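Iron transport multicopper oxidase FET3 (Saccharomyces cerevisiae, PDB 1ZPU) oxidises ferrous to ferric iron with four copper ions, reducing dioxygen to water, so that the ferric iron permease can carry iron into the yeast cell. Local coordinates at residues A[326-340]-A[518-529]. Sequence-based numbering, arbitrary orientation.
Sequences NLKNGVNYAFFNNIT and LTDLTGENVQHA. With NAG (2-acetamido-2-deoxy-beta-D-glucopyranose), chain B; MAN (alpha-D-mannopyranose), chain J.
Leu-327 CA lies 5.5 Å from Gln-527 CA and Lys-328 CA 5.7 Å from Val-526 CA, and one backbone bond, Lys-328 N to Val-526 O (3.2 Å), ties the type I turn 327-330 to the C-terminal tail of the ectodomain. Farther along the tail, His-528 donates ND1 to Asn-326 O at 2.7 Å; the oxygen lies in the imidazole plane, but the donor stands well above the carbonyl plane. Leu-327 lays CD1 against Asn-525 O and CB, and CD2 against Gln-527 NE2. The outer part of the extended Lys-328 chain, CD to NZ, lies alongside Val-526 CG2. At the other end, the Glu-524 carboxylate takes Thr-340 N on the syn side of OE1 (2.8 Å, 158°), with a weak second bond from Thr-340 OG1; OE2 comes near the Phe-335 ring edge. With CG held between the backbone N and the carbonyl carbon (chi1 70°), the Asn-329 amide folds back over its own turn: OD1 accepts from Val-331 N, an Asx turn, and ND2 donates to Tyr-333 OH, 3.3 Å away. A leucine in its place would probably leave Val-331 N and Tyr-333 OH without these partners and the turn freer to shift. Asn-338 bears an N-linked GlcNAc beside Glu-524. The tail thus packs on the turns flanking edge strand 332-336 of a cupredoxin-type beta-sandwich, the third plastocyanin-like domain, which also holds the type 1 copper.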
# COMPACT_ATOMS: atom_id res chain seq x y z
N ASN A 326 -17.59 -0.40 -17.52
CA ASN A 326 -18.74 -1.21 -17.12
C ASN A 326 -18.79 -2.57 -17.81
O ASN A 326 -18.50 -2.68 -19.00
CB ASN A 326 -20.04 -0.44 -17.37
CG ASN A 326 -20.21 0.75 -16.44
OD1 ASN A 326 -20.26 0.59 -15.23
ND2 ASN A 326 -20.28 1.94 -17.02
N LEU A 327 -19.15 -3.61 -17.05
CA LEU A 327 -19.33 -4.94 -17.62
C LEU A 327 -20.82 -5.36 -17.74
O LEU A 327 -21.73 -4.59 -17.39
CB LEU A 327 -18.52 -5.99 -16.82
CG LEU A 327 -16.98 -5.96 -16.81
CD1 LEU A 327 -16.46 -7.13 -16.02
CD2 LEU A 327 -16.40 -6.01 -18.20
N LYS A 328 -21.05 -6.57 -18.25
CA LYS A 328 -22.38 -7.12 -18.51
C LYS A 328 -23.35 -7.03 -17.32
O LYS A 328 -24.56 -6.86 -17.50
CB LYS A 328 -22.24 -8.59 -18.91
CG LYS A 328 -22.98 -8.96 -20.16
CD LYS A 328 -23.17 -10.46 -20.23
CE LYS A 328 -23.52 -10.89 -21.64
NZ LYS A 328 -23.73 -12.34 -21.66
N ASN A 329 -22.81 -7.16 -16.11
CA ASN A 329 -23.65 -7.07 -14.92
C ASN A 329 -23.96 -5.63 -14.50
O ASN A 329 -24.63 -5.40 -13.49
CB ASN A 329 -23.10 -7.91 -13.76
CG ASN A 329 -21.83 -7.34 -13.16
OD1 ASN A 329 -21.24 -6.40 -13.68
ND2 ASN A 329 -21.42 -7.92 -12.04
N GLY A 330 -23.49 -4.67 -15.29
CA GLY A 330 -23.81 -3.26 -15.10
C GLY A 330 -22.95 -2.52 -14.09
O GLY A 330 -23.08 -1.30 -13.94
N VAL A 331 -22.09 -3.24 -13.38
CA VAL A 331 -21.22 -2.59 -12.40
C VAL A 331 -19.90 -2.16 -13.03
O VAL A 331 -19.49 -2.68 -14.06
CB VAL A 331 -21.01 -3.44 -11.09
CG1 VAL A 331 -22.14 -4.44 -10.88
CG2 VAL A 331 -19.66 -4.14 -11.08
N ASN A 332 -19.25 -1.19 -12.39
CA ASN A 332 -18.03 -0.60 -12.90
C ASN A 332 -16.76 -1.23 -12.32
O ASN A 332 -16.53 -1.18 -11.11
CB ASN A 332 -18.06 0.91 -12.66
CG ASN A 332 -16.95 1.63 -13.38
OD1 ASN A 332 -15.95 2.02 -12.77
ND2 ASN A 332 -17.11 1.81 -14.68
N TYR A 333 -15.95 -1.82 -13.19
CA TYR A 333 -14.71 -2.48 -12.80
C TYR A 333 -13.46 -1.69 -13.21
O TYR A 333 -13.54 -0.76 -14.03
CB TYR A 333 -14.66 -3.88 -13.40
CG TYR A 333 -15.64 -4.85 -12.78
CD1 TYR A 333 -16.86 -5.13 -13.39
CD2 TYR A 333 -15.35 -5.49 -11.58
CE1 TYR A 333 -17.76 -6.03 -12.83
CE2 TYR A 333 -16.23 -6.38 -11.01
CZ TYR A 333 -17.44 -6.65 -11.63
OH TYR A 333 -18.33 -7.53 -11.05
N ALA A 334 -12.32 -2.06 -12.64
CA ALA A 334 -11.03 -1.48 -13.01
C ALA A 334 -10.20 -2.49 -13.80
O ALA A 334 -10.22 -3.69 -13.51
CB ALA A 334 -10.30 -1.05 -11.80
N PHE A 335 -9.47 -2.00 -14.80
CA PHE A 335 -8.76 -2.88 -15.72
C PHE A 335 -7.28 -2.57 -15.88
O PHE A 335 -6.88 -1.41 -15.98
CB PHE A 335 -9.42 -2.82 -17.10
CG PHE A 335 -10.83 -3.32 -17.13
CD1 PHE A 335 -11.89 -2.48 -16.78
CD2 PHE A 335 -11.11 -4.61 -17.55
CE1 PHE A 335 -13.20 -2.94 -16.82
CE2 PHE A 335 -12.42 -5.07 -17.59
CZ PHE A 335 -13.46 -4.23 -17.22
N PHE A 336 -6.46 -3.62 -15.88
CA PHE A 336 -5.13 -3.55 -16.44
C PHE A 336 -5.26 -4.15 -17.84
O PHE A 336 -5.64 -5.32 -17.98
CB PHE A 336 -4.11 -4.33 -15.60
CG PHE A 336 -3.43 -3.51 -14.51
CD1 PHE A 336 -3.19 -4.08 -13.26
CD2 PHE A 336 -3.03 -2.19 -14.73
CE1 PHE A 336 -2.56 -3.35 -12.24
CE2 PHE A 336 -2.40 -1.44 -13.72
CZ PHE A 336 -2.16 -2.02 -12.47
N ASN A 337 -4.97 -3.35 -18.87
CA ASN A 337 -5.31 -3.70 -20.25
C ASN A 337 -6.78 -4.10 -20.33
O ASN A 337 -7.65 -3.29 -20.01
CB ASN A 337 -4.40 -4.79 -20.81
CG ASN A 337 -2.94 -4.37 -20.84
OD1 ASN A 337 -2.62 -3.20 -21.08
ND2 ASN A 337 -2.05 -5.33 -20.58
N ASN A 338 -7.05 -5.35 -20.70
CA ASN A 338 -8.44 -5.80 -20.79
C ASN A 338 -8.85 -6.78 -19.69
O ASN A 338 -9.82 -7.53 -19.85
CB ASN A 338 -8.71 -6.39 -22.17
CG ASN A 338 -7.90 -7.65 -22.46
OD1 ASN A 338 -6.95 -7.98 -21.74
ND2 ASN A 338 -8.25 -8.34 -23.56
N ILE A 339 -8.13 -6.75 -18.57
CA ILE A 339 -8.33 -7.71 -17.47
C ILE A 339 -8.62 -7.02 -16.13
O ILE A 339 -7.88 -6.12 -15.72
CB ILE A 339 -7.11 -8.66 -17.34
CG1 ILE A 339 -6.92 -9.47 -18.63
CG2 ILE A 339 -7.26 -9.61 -16.15
CD1 ILE A 339 -5.66 -10.30 -18.68
N THR A 340 -9.70 -7.44 -15.48
CA THR A 340 -9.96 -7.14 -14.07
C THR A 340 -9.47 -8.35 -13.30
O THR A 340 -9.84 -9.48 -13.64
CB THR A 340 -11.45 -7.10 -13.75
OG1 THR A 340 -12.20 -6.63 -14.87
CG2 THR A 340 -11.71 -6.27 -12.50
N LEU A 518 -4.33 -28.01 -17.51
CA LEU A 518 -4.97 -27.07 -18.43
C LEU A 518 -6.46 -26.90 -18.08
O LEU A 518 -7.23 -27.86 -18.05
CB LEU A 518 -4.72 -27.44 -19.88
CG LEU A 518 -3.31 -27.27 -20.51
CD1 LEU A 518 -2.12 -27.11 -19.49
CD2 LEU A 518 -3.08 -28.54 -21.46
N THR A 519 -6.83 -25.64 -17.85
CA THR A 519 -7.93 -25.20 -16.97
C THR A 519 -9.38 -25.24 -17.51
O THR A 519 -9.61 -25.58 -18.67
CB THR A 519 -7.65 -23.73 -16.49
OG1 THR A 519 -7.77 -22.84 -17.60
CG2 THR A 519 -6.25 -23.59 -15.88
N ASP A 520 -10.33 -24.88 -16.64
CA ASP A 520 -11.73 -24.61 -16.95
C ASP A 520 -12.22 -23.64 -15.87
O ASP A 520 -13.10 -23.97 -15.08
CB ASP A 520 -12.55 -25.91 -16.92
CG ASP A 520 -12.32 -26.80 -18.16
OD1 ASP A 520 -12.68 -26.40 -19.29
OD2 ASP A 520 -11.79 -27.92 -18.00
N LEU A 521 -11.64 -22.43 -15.89
CA LEU A 521 -11.46 -21.55 -14.70
C LEU A 521 -12.63 -20.79 -14.07
O LEU A 521 -13.73 -21.32 -13.91
CB LEU A 521 -10.27 -20.57 -14.91
CG LEU A 521 -9.76 -20.11 -16.28
CD1 LEU A 521 -10.79 -19.43 -17.19
CD2 LEU A 521 -8.55 -19.21 -16.11
N THR A 522 -12.33 -19.55 -13.68
CA THR A 522 -13.22 -18.62 -12.98
C THR A 522 -12.99 -17.21 -13.56
O THR A 522 -12.01 -16.53 -13.22
CB THR A 522 -13.01 -18.70 -11.42
OG1 THR A 522 -13.78 -17.70 -10.75
CG2 THR A 522 -11.55 -18.54 -11.02
N GLY A 523 -13.88 -16.78 -14.46
CA GLY A 523 -13.67 -15.57 -15.27
C GLY A 523 -14.35 -14.29 -14.80
O GLY A 523 -15.17 -14.31 -13.87
N GLU A 524 -13.99 -13.18 -15.44
CA GLU A 524 -14.69 -11.92 -15.27
C GLU A 524 -15.97 -11.91 -16.11
O GLU A 524 -16.10 -12.66 -17.08
CB GLU A 524 -13.80 -10.75 -15.67
CG GLU A 524 -13.27 -10.80 -17.10
CD GLU A 524 -12.23 -9.73 -17.39
OE1 GLU A 524 -11.30 -9.53 -16.57
OE2 GLU A 524 -12.33 -9.09 -18.45
N ASN A 525 -16.92 -11.06 -15.73
CA ASN A 525 -18.15 -10.86 -16.49
C ASN A 525 -17.79 -10.38 -17.91
O ASN A 525 -16.80 -9.67 -18.09
CB ASN A 525 -19.11 -9.90 -15.76
CG ASN A 525 -19.63 -10.49 -14.42
OD1 ASN A 525 -19.20 -10.11 -13.34
ND2 ASN A 525 -20.57 -11.41 -14.52
N VAL A 526 -18.55 -10.80 -18.91
CA VAL A 526 -18.15 -10.51 -20.29
C VAL A 526 -18.30 -9.04 -20.70
O VAL A 526 -18.91 -8.24 -19.97
CB VAL A 526 -18.70 -11.50 -21.34
CG1 VAL A 526 -17.63 -12.56 -21.70
CG2 VAL A 526 -20.02 -12.15 -20.88
N GLN A 527 -17.72 -8.69 -21.84
CA GLN A 527 -17.57 -7.29 -22.22
C GLN A 527 -18.87 -6.67 -22.75
O GLN A 527 -19.87 -7.36 -22.98
CB GLN A 527 -16.42 -7.11 -23.20
CG GLN A 527 -15.46 -6.01 -22.79
CD GLN A 527 -14.32 -6.54 -21.94
OE1 GLN A 527 -13.69 -7.54 -22.28
NE2 GLN A 527 -14.06 -5.87 -20.83
N HIS A 528 -18.84 -5.35 -22.96
CA HIS A 528 -20.06 -4.57 -23.16
C HIS A 528 -20.56 -4.44 -24.59
O HIS A 528 -21.57 -3.78 -24.80
CB HIS A 528 -19.89 -3.18 -22.55
CG HIS A 528 -21.02 -2.77 -21.66
ND1 HIS A 528 -20.83 -2.43 -20.33
CD2 HIS A 528 -22.35 -2.64 -21.90
CE1 HIS A 528 -22.00 -2.11 -19.79
NE2 HIS A 528 -22.93 -2.23 -20.72
N ALA A 529 -19.87 -5.06 -25.56
CA ALA A 529 -20.26 -4.98 -26.99
C ALA A 529 -21.52 -5.79 -27.31
O ALA A 529 -22.54 -5.68 -26.64
CB ALA A 529 -19.10 -5.42 -27.91
C1 NAG B . -8.22 -9.77 -23.38
C2 NAG B . -9.14 -10.97 -23.17
C3 NAG B . -8.62 -12.23 -23.89
C4 NAG B . -7.74 -11.91 -25.10
C5 NAG B . -6.60 -10.94 -24.73
C6 NAG B . -6.28 -9.94 -25.84
C7 NAG B . -10.21 -11.92 -21.16
C8 NAG B . -10.00 -13.41 -20.98
N2 NAG B . -9.23 -11.21 -21.74
O3 NAG B . -9.70 -13.05 -24.30
O4 NAG B . -7.18 -13.11 -25.57
O5 NAG B . -6.89 -10.24 -23.53
O6 NAG B . -6.10 -10.64 -27.06
O7 NAG B . -11.24 -11.39 -20.78
C1 MAN J . -18.49 -18.20 -10.89
C2 MAN J . -18.25 -16.73 -11.24
C3 MAN J . -18.43 -16.67 -12.76
C4 MAN J . -19.65 -17.52 -13.21
C5 MAN J . -20.59 -17.89 -12.05
C6 MAN J . -21.76 -18.80 -12.46
O2 MAN J . -17.00 -16.21 -10.84
O3 MAN J . -17.22 -17.10 -13.37
O4 MAN J . -20.45 -16.90 -14.21
O5 MAN J . -19.90 -18.43 -10.90
O6 MAN J . -21.62 -19.22 -13.81